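Local coordinates for protein putative malic enzyme ((S)-malate:NAD+ oxidoreductase (decarboxylating)) (Streptococcus pyogenes, PDB 2A9F) that probably catalyses the oxidative decarboxylation of malate with NAD, using a divalent metal ion such as magnesium or manganese, at residues G20-Q25 against A107-L112; V68-D73 against G94-F99; K100-V105 against A324-F329. One frame throughout, in Å; residues are numbered along the deposited sequence.

Contact 1: residues G20-Q25 against A107-L112; sequences GKLEVQ and AIPIVL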
ATOM      1  N   GLY A  20     -12.246  -9.902   1.486  1.00 44.50           N
ATOM      2  CA  GLY A  20     -11.894  -8.693   0.774  1.00 42.13           C
ATOM      3  C   GLY A  20     -12.129  -8.950  -0.711  1.00 42.38           C
ATOM      4  O   GLY A  20     -12.571 -10.043  -1.103  1.00 41.23           O
ATOM      5  N   LYS A  21     -11.813  -7.963  -1.545  1.00 39.98           N
ATOM      6  CA  LYS A  21     -12.022  -8.088  -2.978  1.00 37.83           C
ATOM      7  C   LYS A  21     -10.764  -7.939  -3.832  1.00 39.22           C
ATOM      8  O   LYS A  21     -10.814  -8.135  -5.048  1.00 37.87           O
ATOM      9  CB  LYS A  21     -13.056  -7.055  -3.415  1.00 39.19           C
ATOM     10  CG  LYS A  21     -14.320  -7.076  -2.581  1.00 37.48           C
ATOM     11  CD  LYS A  21     -15.389  -6.152  -3.144  1.00 35.58           C
ATOM     12  CE  LYS A  21     -15.035  -4.672  -2.995  1.00 33.25           C
ATOM     13  NZ  LYS A  21     -15.949  -3.998  -2.026  1.00 29.55           N
ATOM     14  N   LEU A  22      -9.644  -7.576  -3.216  1.00 39.42           N
ATOM     15  CA  LEU A  22      -8.399  -7.418  -3.960  1.00 40.13           C
ATOM     16  C   LEU A  22      -7.409  -8.525  -3.651  1.00 39.98           C
ATOM     17  O   LEU A  22      -7.523  -9.203  -2.643  1.00 39.10           O
ATOM     18  CB  LEU A  22      -7.756  -6.056  -3.679  1.00 38.35           C
ATOM     19  CG  LEU A  22      -8.548  -4.842  -4.175  1.00 40.43           C
ATOM     20  CD1 LEU A  22      -7.690  -3.593  -4.042  1.00 39.40           C
ATOM     21  CD2 LEU A  22      -8.954  -5.037  -5.628  1.00 41.06           C
ATOM     22  N   GLU A  23      -6.427  -8.685  -4.530  1.00 41.84           N
ATOM     23  CA  GLU A  23      -5.414  -9.725  -4.405  1.00 43.28           C
ATOM     24  C   GLU A  23      -4.139  -9.209  -5.087  1.00 41.96           C
ATOM     25  O   GLU A  23      -4.208  -8.369  -5.986  1.00 42.12           O
ATOM     26  CB  GLU A  23      -5.946 -10.979  -5.116  1.00 44.95           C
ATOM     27  CG  GLU A  23      -5.108 -12.231  -5.043  1.00 50.37           C
ATOM     28  CD  GLU A  23      -5.769 -13.407  -5.759  1.00 53.56           C
ATOM     29  OE1 GLU A  23      -5.231 -14.532  -5.713  1.00 55.03           O
ATOM     30  OE2 GLU A  23      -6.831 -13.207  -6.377  1.00 56.03           O
ATOM     31  N   VAL A  24      -2.979  -9.684  -4.648  1.00 41.47           N
ATOM     32  CA  VAL A  24      -1.722  -9.269  -5.265  1.00 41.04           C
ATOM     33  C   VAL A  24      -1.110 -10.439  -6.032  1.00 41.04           C
ATOM     34  O   VAL A  24      -0.800 -11.479  -5.454  1.00 41.87           O
ATOM     35  CB  VAL A  24      -0.694  -8.777  -4.235  1.00 40.60           C
ATOM     36  CG1 VAL A  24       0.630  -8.398  -4.963  1.00 40.72           C
ATOM     37  CG2 VAL A  24      -1.259  -7.571  -3.480  1.00 40.65           C
ATOM     38  N   GLN A  25      -0.947 -10.265  -7.337  1.00 41.40           N
ATOM     39  CA  GLN A  25      -0.392 -11.311  -8.173  1.00 43.72           C
ATOM     40  C   GLN A  25       0.930 -10.900  -8.778  1.00 44.23           C
ATOM     41  O   GLN A  25       1.093  -9.783  -9.255  1.00 41.38           O
ATOM     42  CB  GLN A  25      -1.367 -11.658  -9.286  1.00 44.97           C
ATOM     43  CG  GLN A  25      -2.717 -12.109  -8.788  1.00 51.15           C
ATOM     44  CD  GLN A  25      -2.690 -13.509  -8.197  1.00 52.92           C
ATOM     45  OE1 GLN A  25      -1.849 -13.838  -7.350  1.00 52.63           O
ATOM     46  NE2 GLN A  25      -3.631 -14.341  -8.632  1.00 55.97           N
ATOM     47  N   ALA A 107      -4.311  -0.151  -8.182  1.00 42.69           N
ATOM     48  CA  ALA A 107      -4.608   0.716  -7.050  1.00 42.84           C
ATOM     49  C   ALA A 107      -4.615  -0.092  -5.751  1.00 41.42           C
ATOM     50  O   ALA A 107      -5.236  -1.149  -5.672  1.00 42.11           O
ATOM     51  CB  ALA A 107      -5.972   1.416  -7.262  1.00 42.80           C
ATOM     52  N   ILE A 108      -3.915   0.428  -4.748  1.00 40.54           N
ATOM     53  CA  ILE A 108      -3.794  -0.181  -3.430  1.00 39.92           C
ATOM     54  C   ILE A 108      -4.692   0.594  -2.460  1.00 39.09           C
ATOM     55  O   ILE A 108      -4.519   1.788  -2.280  1.00 40.79           O
ATOM     56  CB  ILE A 108      -2.327  -0.063  -2.875  1.00 41.56           C
ATOM     57  CG1 ILE A 108      -1.312  -0.604  -3.872  1.00 40.85           C
ATOM     58  CG2 ILE A 108      -2.204  -0.811  -1.552  1.00 42.15           C
ATOM     59  CD1 ILE A 108      -1.409  -2.078  -4.116  1.00 44.35           C
ATOM     60  N   PRO A 109      -5.666  -0.067  -1.824  1.00 40.21           N
ATOM     61  CA  PRO A 109      -6.503   0.700  -0.889  1.00 40.71           C
ATOM     62  C   PRO A 109      -5.761   0.867   0.447  1.00 41.05           C
ATOM     63  O   PRO A 109      -5.172  -0.088   0.952  1.00 41.52           O
ATOM     64  CB  PRO A 109      -7.755  -0.161  -0.775  1.00 39.03           C
ATOM     65  CG  PRO A 109      -7.224  -1.531  -0.930  1.00 39.58           C
ATOM     66  CD  PRO A 109      -6.212  -1.414  -2.041  1.00 39.98           C
ATOM     67  N   ILE A 110      -5.767   2.077   1.003  1.00 41.48           N
ATOM     68  CA  ILE A 110      -5.064   2.347   2.259  1.00 41.83           C
ATOM     69  C   ILE A 110      -5.819   3.280   3.198  1.00 41.12           C
ATOM     70  O   ILE A 110      -6.114   4.434   2.852  1.00 39.41           O
ATOM     71  CB  ILE A 110      -3.670   2.956   2.005  1.00 42.33           C
ATOM     72  CG1 ILE A 110      -2.754   1.901   1.413  1.00 44.04           C
ATOM     73  CG2 ILE A 110      -3.070   3.457   3.298  1.00 43.95           C
ATOM     74  CD1 ILE A 110      -1.384   2.425   1.047  1.00 47.37           C
ATOM     75  N   VAL A 111      -6.114   2.779   4.396  1.00 39.77           N
ATOM     76  CA  VAL A 111      -6.838   3.575   5.382  1.00 41.16           C
ATOM     77  C   VAL A 111      -5.992   3.817   6.620  1.00 41.19           C
ATOM     78  O   VAL A 111      -5.460   2.889   7.201  1.00 42.46           O
ATOM     79  CB  VAL A 111      -8.152   2.881   5.803  1.00 41.59           C
ATOM     80  CG1 VAL A 111      -9.143   2.920   4.663  1.00 38.27           C
ATOM     81  CG2 VAL A 111      -7.873   1.441   6.226  1.00 38.99           C
ATOM     82  N   LEU A 112      -5.853   5.071   7.021  1.00 43.02           N
ATOM     83  CA  LEU A 112      -5.060   5.379   8.212  1.00 44.12           C
ATOM     84  C   LEU A 112      -5.939   5.914   9.335  1.00 45.42           C
ATOM     85  O   LEU A 112      -6.885   6.665   9.074  1.00 44.51           O
ATOM     86  CB  LEU A 112      -3.985   6.409   7.877  1.00 44.50           C
ATOM     87  CG  LEU A 112      -3.957   7.043   6.478  1.00 42.91           C
ATOM     88  CD1 LEU A 112      -4.160   8.543   6.573  1.00 41.92           C
ATOM     89  CD2 LEU A 112      -2.622   6.760   5.842  1.00 39.91           C
TER
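L22 butts its CD1 methyl against CD and CG of P109, joining strand 22-26 to strand 106-111, an outer strand, within this chain, of the parallel sheet in the malic enzyme N-terminal domain. CD1 of L22 comes to 3.3 Å from CD of P109 and 3.8 Å from its CG, a tight end-on meeting of two buried apolar groups. L22 has CG opposite its carbonyl carbon (chi1 -66°) and an extended second torsion, which carries CD1 across to the proline. The strands are not paired with each other: their nearest CA atoms, those of L22 and I108, are 8.6 Å apart. I108 and I110 bond through their backbones to strand 67-72, whereas P109 between them has no N-H to offer and presents a ring instead. Strand 22-26 finds its own partner in the second subunit, where L22, E23 and Q25 pair with an antiparallel strand, so the contact links the edge of the domain to the dimer interface. A96 of helix 85-102 also packs on L22, while K21 N bonds to E93 of that helix. At its other approach to strand 106-111, CD1 of L22 lies 3.8 Å from O of A107.

Contact 2: residues V68-D73 against G94-F99; sequences VAVISD and GKAALF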
ATOM      1  N   VAL A  68      -1.427   3.287  -8.098  1.00 39.39           N
ATOM      2  CA  VAL A  68      -1.908   4.445  -7.386  1.00 38.11           C
ATOM      3  C   VAL A  68      -2.436   3.987  -6.037  1.00 37.96           C
ATOM      4  O   VAL A  68      -2.857   2.841  -5.864  1.00 36.90           O
ATOM      5  CB  VAL A  68      -3.038   5.133  -8.169  1.00 37.46           C
ATOM      6  CG1 VAL A  68      -3.625   6.251  -7.355  1.00 40.64           C
ATOM      7  CG2 VAL A  68      -2.486   5.700  -9.473  1.00 35.65           C
ATOM      8  N   ALA A  69      -2.382   4.879  -5.066  1.00 38.13           N
ATOM      9  CA  ALA A  69      -2.895   4.553  -3.759  1.00 37.03           C
ATOM     10  C   ALA A  69      -4.253   5.238  -3.583  1.00 37.26           C
ATOM     11  O   ALA A  69      -4.462   6.367  -4.028  1.00 35.39           O
ATOM     12  CB  ALA A  69      -1.918   5.017  -2.691  1.00 39.43           C
ATOM     13  N   VAL A  70      -5.185   4.529  -2.968  1.00 37.81           N
ATOM     14  CA  VAL A  70      -6.487   5.091  -2.691  1.00 39.07           C
ATOM     15  C   VAL A  70      -6.437   5.275  -1.177  1.00 41.89           C
ATOM     16  O   VAL A  70      -6.424   4.299  -0.424  1.00 41.26           O
ATOM     17  CB  VAL A  70      -7.585   4.124  -3.078  1.00 39.43           C
ATOM     18  CG1 VAL A  70      -8.940   4.776  -2.886  1.00 38.98           C
ATOM     19  CG2 VAL A  70      -7.374   3.680  -4.520  1.00 38.69           C
ATOM     20  N   ILE A  71      -6.388   6.528  -0.735  1.00 43.40           N
ATOM     21  CA  ILE A  71      -6.268   6.826   0.688  1.00 44.22           C
ATOM     22  C   ILE A  71      -7.437   7.577   1.315  1.00 45.68           C
ATOM     23  O   ILE A  71      -7.997   8.503   0.723  1.00 45.96           O
ATOM     24  CB  ILE A  71      -4.975   7.631   0.950  1.00 44.24           C
ATOM     25  CG1 ILE A  71      -3.781   6.932   0.296  1.00 44.01           C
ATOM     26  CG2 ILE A  71      -4.722   7.747   2.429  1.00 41.71           C
ATOM     27  CD1 ILE A  71      -2.534   7.780   0.263  1.00 44.93           C
ATOM     28  N   SER A  72      -7.776   7.165   2.537  1.00 45.60           N
ATOM     29  CA  SER A  72      -8.863   7.749   3.322  1.00 44.10           C
ATOM     30  C   SER A  72      -8.597   7.572   4.813  1.00 46.13           C
ATOM     31  O   SER A  72      -7.735   6.780   5.226  1.00 46.66           O
ATOM     32  CB  SER A  72     -10.186   7.063   2.968  1.00 42.78           C
ATOM     33  OG  SER A  72     -11.078   7.021   4.071  1.00 40.36           O
ATOM     34  N   ASP A  73      -9.348   8.313   5.620  1.00 46.71           N
ATOM     35  CA  ASP A  73      -9.242   8.222   7.075  1.00 45.92           C
ATOM     36  C   ASP A  73     -10.586   7.733   7.610  1.00 44.90           C
ATOM     37  O   ASP A  73     -10.823   7.738   8.817  1.00 45.02           O
ATOM     38  CB  ASP A  73      -8.923   9.580   7.674  1.00 46.00           C
ATOM     39  CG  ASP A  73      -9.856  10.632   7.185  1.00 45.72           C
ATOM     40  OD1 ASP A  73     -10.980  10.262   6.793  1.00 45.41           O
ATOM     41  OD2 ASP A  73      -9.482  11.819   7.188  1.00 48.64           O
ATOM     42  N   GLY A  94     -12.995  -1.354  -3.126  1.00 49.57           N
ATOM     43  CA  GLY A  94     -13.972  -1.462  -4.192  1.00 48.71           C
ATOM     44  C   GLY A  94     -13.553  -0.438  -5.231  1.00 47.50           C
ATOM     45  O   GLY A  94     -13.533  -0.684  -6.440  1.00 46.63           O
ATOM     46  N   LYS A  95     -13.188   0.730  -4.726  1.00 46.39           N
ATOM     47  CA  LYS A  95     -12.744   1.816  -5.567  1.00 45.37           C
ATOM     48  C   LYS A  95     -11.515   1.376  -6.361  1.00 43.39           C
ATOM     49  O   LYS A  95     -11.389   1.703  -7.542  1.00 40.12           O
ATOM     50  CB  LYS A  95     -12.402   3.029  -4.701  1.00 47.78           C
ATOM     51  CG  LYS A  95     -12.220   4.326  -5.480  1.00 50.77           C
ATOM     52  CD  LYS A  95     -13.556   4.912  -5.898  1.00 53.71           C
ATOM     53  CE  LYS A  95     -13.417   6.370  -6.321  1.00 54.47           C
ATOM     54  NZ  LYS A  95     -14.755   7.034  -6.270  1.00 55.66           N
ATOM     55  N   ALA A  96     -10.615   0.643  -5.709  1.00 40.99           N
ATOM     56  CA  ALA A  96      -9.403   0.168  -6.363  1.00 41.20           C
ATOM     57  C   ALA A  96      -9.698  -0.910  -7.399  1.00 40.65           C
ATOM     58  O   ALA A  96      -8.966  -1.053  -8.387  1.00 40.96           O
ATOM     59  CB  ALA A  96      -8.394  -0.358  -5.331  1.00 41.00           C
ATOM     60  N   ALA A  97     -10.760  -1.673  -7.197  1.00 39.66           N
ATOM     61  CA  ALA A  97     -11.076  -2.706  -8.179  1.00 39.77           C
ATOM     62  C   ALA A  97     -11.577  -2.040  -9.472  1.00 40.94           C
ATOM     63  O   ALA A  97     -11.445  -2.612 -10.571  1.00 38.70           O
ATOM     64  CB  ALA A  97     -12.122  -3.676  -7.631  1.00 37.25           C
ATOM     65  N   LEU A  98     -12.134  -0.833  -9.344  1.00 37.93           N
ATOM     66  CA  LEU A  98     -12.612  -0.116 -10.507  1.00 37.03           C
ATOM     67  C   LEU A  98     -11.423   0.405 -11.279  1.00 37.75           C
ATOM     68  O   LEU A  98     -11.385   0.323 -12.514  1.00 38.54           O
ATOM     69  CB  LEU A  98     -13.517   1.041 -10.103  1.00 37.80           C
ATOM     70  CG  LEU A  98     -14.782   0.606  -9.350  1.00 39.39           C
ATOM     71  CD1 LEU A  98     -15.680   1.801  -9.157  1.00 37.40           C
ATOM     72  CD2 LEU A  98     -15.518  -0.489 -10.117  1.00 39.58           C
ATOM     73  N   PHE A  99     -10.444   0.929 -10.544  1.00 38.18           N
ATOM     74  CA  PHE A  99      -9.226   1.477 -11.135  1.00 37.62           C
ATOM     75  C   PHE A  99      -8.601   0.454 -12.079  1.00 37.93           C
ATOM     76  O   PHE A  99      -8.070   0.796 -13.134  1.00 37.66           O
ATOM     77  CB  PHE A  99      -8.217   1.805 -10.039  1.00 38.70           C
ATOM     78  CG  PHE A  99      -8.159   3.254  -9.656  1.00 38.01           C
ATOM     79  CD1 PHE A  99      -8.704   3.692  -8.453  1.00 38.61           C
ATOM     80  CD2 PHE A  99      -7.543   4.179 -10.489  1.00 37.13           C
ATOM     81  CE1 PHE A  99      -8.637   5.042  -8.082  1.00 39.47           C
ATOM     82  CE2 PHE A  99      -7.471   5.527 -10.134  1.00 35.76           C
ATOM     83  CZ  PHE A  99      -8.023   5.961  -8.921  1.00 37.94           C
TER
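V70 sends both of its methyls from strand 67-72 onto helix 85-102, and each meets a different part of the helix. CG1 stands anti to the backbone N (chi1 -175°) and CG2 beside it, so CG1 goes to K95 and CG2 to A96 and F99. CG1 of V70 reaches the aliphatic CG of K95 at 4.2 Å. CG2 of V70 sits between the A96 methyl and the F99 ring, 4.2 Å from CB of A96 and 4.0 Å from CE1 of F99. The ring receives this methyl obliquely. Its chi1, at -100° off a staggered value, swings the ring toward V70, and chi2 turns the CD1-CE1 side to the methyl. F99 also meets the rings of F325 and F329 from helix 325-335. Strand and helix run nearly antiparallel, at 157°, with axes 9.1 Å apart, as expected in the beta-alpha-beta unit formed by strand 67-72, helix 85-102 and strand 106-111. The small side chain of A96 lets V70 come close to the helix. K95, the predicted proton acceptor, starts toward the strand and then bends about its CB-CG bond, taking NZ away from V70 to a salt bridge with D162 and a weak hydrogen bond to Y40 OH of the second subunit. Against V70, K95 uses its CG; farther out, its chain packs on F325, and its NZ end lies near the magnesium ion held by E137, D138 and D163. Apolar packing near the base of the chain probably helps position this side chain next to the metal site.

Contact 3: residues K100-V105 against A324-F329; sequences KAFAGV and AFPGIF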
ATOM      1  N   LYS A 100      -8.666  -0.810 -11.686  1.00 37.23           N
ATOM      2  CA  LYS A 100      -8.104  -1.866 -12.490  1.00 38.48           C
ATOM      3  C   LYS A 100      -9.052  -2.329 -13.585  1.00 40.21           C
ATOM      4  O   LYS A 100      -8.620  -2.556 -14.711  1.00 43.05           O
ATOM      5  CB  LYS A 100      -7.722  -3.068 -11.616  1.00 36.81           C
ATOM      6  CG  LYS A 100      -6.886  -4.121 -12.358  1.00 36.23           C
ATOM      7  CD  LYS A 100      -5.542  -3.516 -12.796  1.00 37.82           C
ATOM      8  CE  LYS A 100      -4.642  -4.511 -13.530  1.00 37.65           C
ATOM      9  NZ  LYS A 100      -4.251  -5.698 -12.718  1.00 36.82           N
ATOM     10  N   ALA A 101     -10.335  -2.480 -13.269  1.00 40.66           N
ATOM     11  CA  ALA A 101     -11.296  -2.959 -14.264  1.00 41.82           C
ATOM     12  C   ALA A 101     -11.585  -1.994 -15.438  1.00 43.60           C
ATOM     13  O   ALA A 101     -11.625  -2.404 -16.594  1.00 43.45           O
ATOM     14  CB  ALA A 101     -12.591  -3.355 -13.570  1.00 40.80           C
ATOM     15  N   PHE A 102     -11.771  -0.712 -15.147  1.00 44.20           N
ATOM     16  CA  PHE A 102     -12.055   0.264 -16.194  1.00 43.77           C
ATOM     17  C   PHE A 102     -10.824   0.803 -16.921  1.00 42.52           C
ATOM     18  O   PHE A 102     -10.873   1.120 -18.100  1.00 40.84           O
ATOM     19  CB  PHE A 102     -12.882   1.405 -15.602  1.00 42.04           C
ATOM     20  CG  PHE A 102     -14.280   0.996 -15.238  1.00 43.54           C
ATOM     21  CD1 PHE A 102     -15.174   1.908 -14.709  1.00 45.41           C
ATOM     22  CD2 PHE A 102     -14.705  -0.313 -15.437  1.00 46.50           C
ATOM     23  CE1 PHE A 102     -16.475   1.529 -14.384  1.00 48.11           C
ATOM     24  CE2 PHE A 102     -15.998  -0.697 -15.115  1.00 48.73           C
ATOM     25  CZ  PHE A 102     -16.886   0.234 -14.584  1.00 48.77           C
ATOM     26  N   ALA A 103      -9.714   0.910 -16.215  1.00 43.14           N
ATOM     27  CA  ALA A 103      -8.485   1.399 -16.818  1.00 42.58           C
ATOM     28  C   ALA A 103      -7.504   0.332 -16.401  1.00 41.87           C
ATOM     29  O   ALA A 103      -7.885  -0.571 -15.677  1.00 46.11           O
ATOM     30  CB  ALA A 103      -8.128   2.748 -16.225  1.00 42.08           C
ATOM     31  N   GLY A 104      -6.258   0.382 -16.826  1.00 41.30           N
ATOM     32  CA  GLY A 104      -5.364  -0.687 -16.385  1.00 40.80           C
ATOM     33  C   GLY A 104      -4.557  -0.303 -15.156  1.00 41.29           C
ATOM     34  O   GLY A 104      -3.414  -0.733 -14.988  1.00 41.02           O
ATOM     35  N   VAL A 105      -5.164   0.494 -14.283  1.00 40.20           N
ATOM     36  CA  VAL A 105      -4.478   0.998 -13.104  1.00 40.30           C
ATOM     37  C   VAL A 105      -4.453   0.085 -11.891  1.00 40.11           C
ATOM     38  O   VAL A 105      -5.479  -0.432 -11.469  1.00 37.52           O
ATOM     39  CB  VAL A 105      -5.089   2.354 -12.660  1.00 42.18           C
ATOM     40  CG1 VAL A 105      -4.175   3.041 -11.612  1.00 39.30           C
ATOM     41  CG2 VAL A 105      -5.317   3.244 -13.882  1.00 40.96           C
ATOM     42  N   ALA A 324     -14.672   9.352 -14.749  1.00 39.99           N
ATOM     43  CA  ALA A 324     -13.532  10.249 -14.691  1.00 39.38           C
ATOM     44  C   ALA A 324     -12.251   9.765 -14.030  1.00 39.47           C
ATOM     45  O   ALA A 324     -11.186   9.850 -14.634  1.00 39.69           O
ATOM     46  CB  ALA A 324     -13.955  11.585 -14.066  1.00 34.53           C
ATOM     47  N   PHE A 325     -12.322   9.263 -12.801  1.00 39.60           N
ATOM     48  CA  PHE A 325     -11.079   8.863 -12.143  1.00 38.80           C
ATOM     49  C   PHE A 325     -10.243   7.787 -12.815  1.00 36.46           C
ATOM     50  O   PHE A 325      -9.028   7.750 -12.646  1.00 38.01           O
ATOM     51  CB  PHE A 325     -11.313   8.538 -10.653  1.00 38.34           C
ATOM     52  CG  PHE A 325     -12.171   7.335 -10.390  1.00 38.58           C
ATOM     53  CD1 PHE A 325     -11.623   6.050 -10.423  1.00 37.90           C
ATOM     54  CD2 PHE A 325     -13.507   7.489 -10.020  1.00 34.65           C
ATOM     55  CE1 PHE A 325     -12.402   4.941 -10.079  1.00 37.45           C
ATOM     56  CE2 PHE A 325     -14.288   6.393  -9.676  1.00 34.78           C
ATOM     57  CZ  PHE A 325     -13.739   5.117  -9.702  1.00 37.71           C
ATOM     58  N   PRO A 326     -10.869   6.897 -13.587  1.00 36.84           N
ATOM     59  CA  PRO A 326     -10.019   5.891 -14.217  1.00 37.96           C
ATOM     60  C   PRO A 326      -9.133   6.510 -15.298  1.00 38.69           C
ATOM     61  O   PRO A 326      -7.906   6.454 -15.221  1.00 38.64           O
ATOM     62  CB  PRO A 326     -11.026   4.898 -14.789  1.00 39.01           C
ATOM     63  CG  PRO A 326     -12.139   4.968 -13.824  1.00 39.14           C
ATOM     64  CD  PRO A 326     -12.270   6.456 -13.577  1.00 37.80           C
ATOM     65  N   GLY A 327      -9.768   7.116 -16.292  1.00 39.40           N
ATOM     66  CA  GLY A 327      -9.032   7.724 -17.395  1.00 40.46           C
ATOM     67  C   GLY A 327      -8.000   8.777 -17.036  1.00 41.24           C
ATOM     68  O   GLY A 327      -6.910   8.807 -17.624  1.00 39.12           O
ATOM     69  N   ILE A 328      -8.334   9.630 -16.068  1.00 41.97           N
ATOM     70  CA  ILE A 328      -7.446  10.701 -15.643  1.00 44.29           C
ATOM     71  C   ILE A 328      -6.119  10.212 -15.087  1.00 45.06           C
ATOM     72  O   ILE A 328      -5.069  10.795 -15.378  1.00 45.27           O
ATOM     73  CB  ILE A 328      -8.126  11.593 -14.590  1.00 48.73           C
ATOM     74  CG1 ILE A 328      -9.474  12.075 -15.121  1.00 48.37           C
ATOM     75  CG2 ILE A 328      -7.239  12.800 -14.269  1.00 49.64           C
ATOM     76  CD1 ILE A 328     -10.230  12.896 -14.137  1.00 50.41           C
ATOM     77  N   PHE A 329      -6.149   9.160 -14.273  1.00 45.51           N
ATOM     78  CA  PHE A 329      -4.897   8.638 -13.738  1.00 46.23           C
ATOM     79  C   PHE A 329      -4.190   7.795 -14.784  1.00 44.94           C
ATOM     80  O   PHE A 329      -2.957   7.763 -14.825  1.00 43.61           O
ATOM     81  CB  PHE A 329      -5.108   7.790 -12.483  1.00 47.52           C
ATOM     82  CG  PHE A 329      -5.277   8.591 -11.225  1.00 47.81           C
ATOM     83  CD1 PHE A 329      -6.545   8.916 -10.754  1.00 46.83           C
ATOM     84  CD2 PHE A 329      -4.166   8.998 -10.497  1.00 49.06           C
ATOM     85  CE1 PHE A 329      -6.704   9.622  -9.582  1.00 45.74           C
ATOM     86  CE2 PHE A 329      -4.316   9.710  -9.317  1.00 47.92           C
ATOM     87  CZ  PHE A 329      -5.590  10.021  -8.861  1.00 46.75           C
TER
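F102 turns CG opposite its carbonyl carbon, beside the backbone N, and this chi1 of -70° swings the ring so that CG of P326 lies at its edge, near the ring plane and not over a face. The backbone itself places CB of F102 against the proline, 4.0 Å from CB of P326. From the next residue A103 offers its methyl: its CB is 3.9 Å from CB of P326 and 3.8 Å from O of P326. V105 adds a looser touch, CG2 4.3 Å from O of P326. One proline thus fits against the end of helix 85-102 and the loop that leads on to strand 106-111. P326 stands in the first turn of helix 325-335, after A324 at the N-cap position, where a residue without an N-H is readily accommodated. CD of P326 lies over one face of the F325 ring, offset toward the rim, so the proline is backed by the preceding residue. F102 also packs on V322 and on L36 of the second subunit. The contact joins the malic enzyme N-terminal region to the NAD-binding region, with the F102 side chain about 7 Å from that of N320, a predicted malate-binding residue. Across these segments the join is van der Waals packing alone, so the fit of P326 against F102 and A103 sets it.

In the fold
Contacts 1 and 2 are buried, and contact 3 is only partly so. Contacts 1 and 2 share a sheet: strands 106-111 and 67-72 are neighbours in it, probably bonded from I110 N to V70 O at 2.7 Å. Contacts 2 and 3 share helix 85-102, which ends against helix 325-335; the F99 ring, which meets V70 in contact 2, also packs on F325 and F329 of contact 3. Contacts 1 and 3 meet only along the sequence, their centres about 15 Å apart. All three are apolar and touch the second subunit, contact 1 most directly through strand pairing; contact 2 also lies by the metal site, and contact 3 joins two family regions.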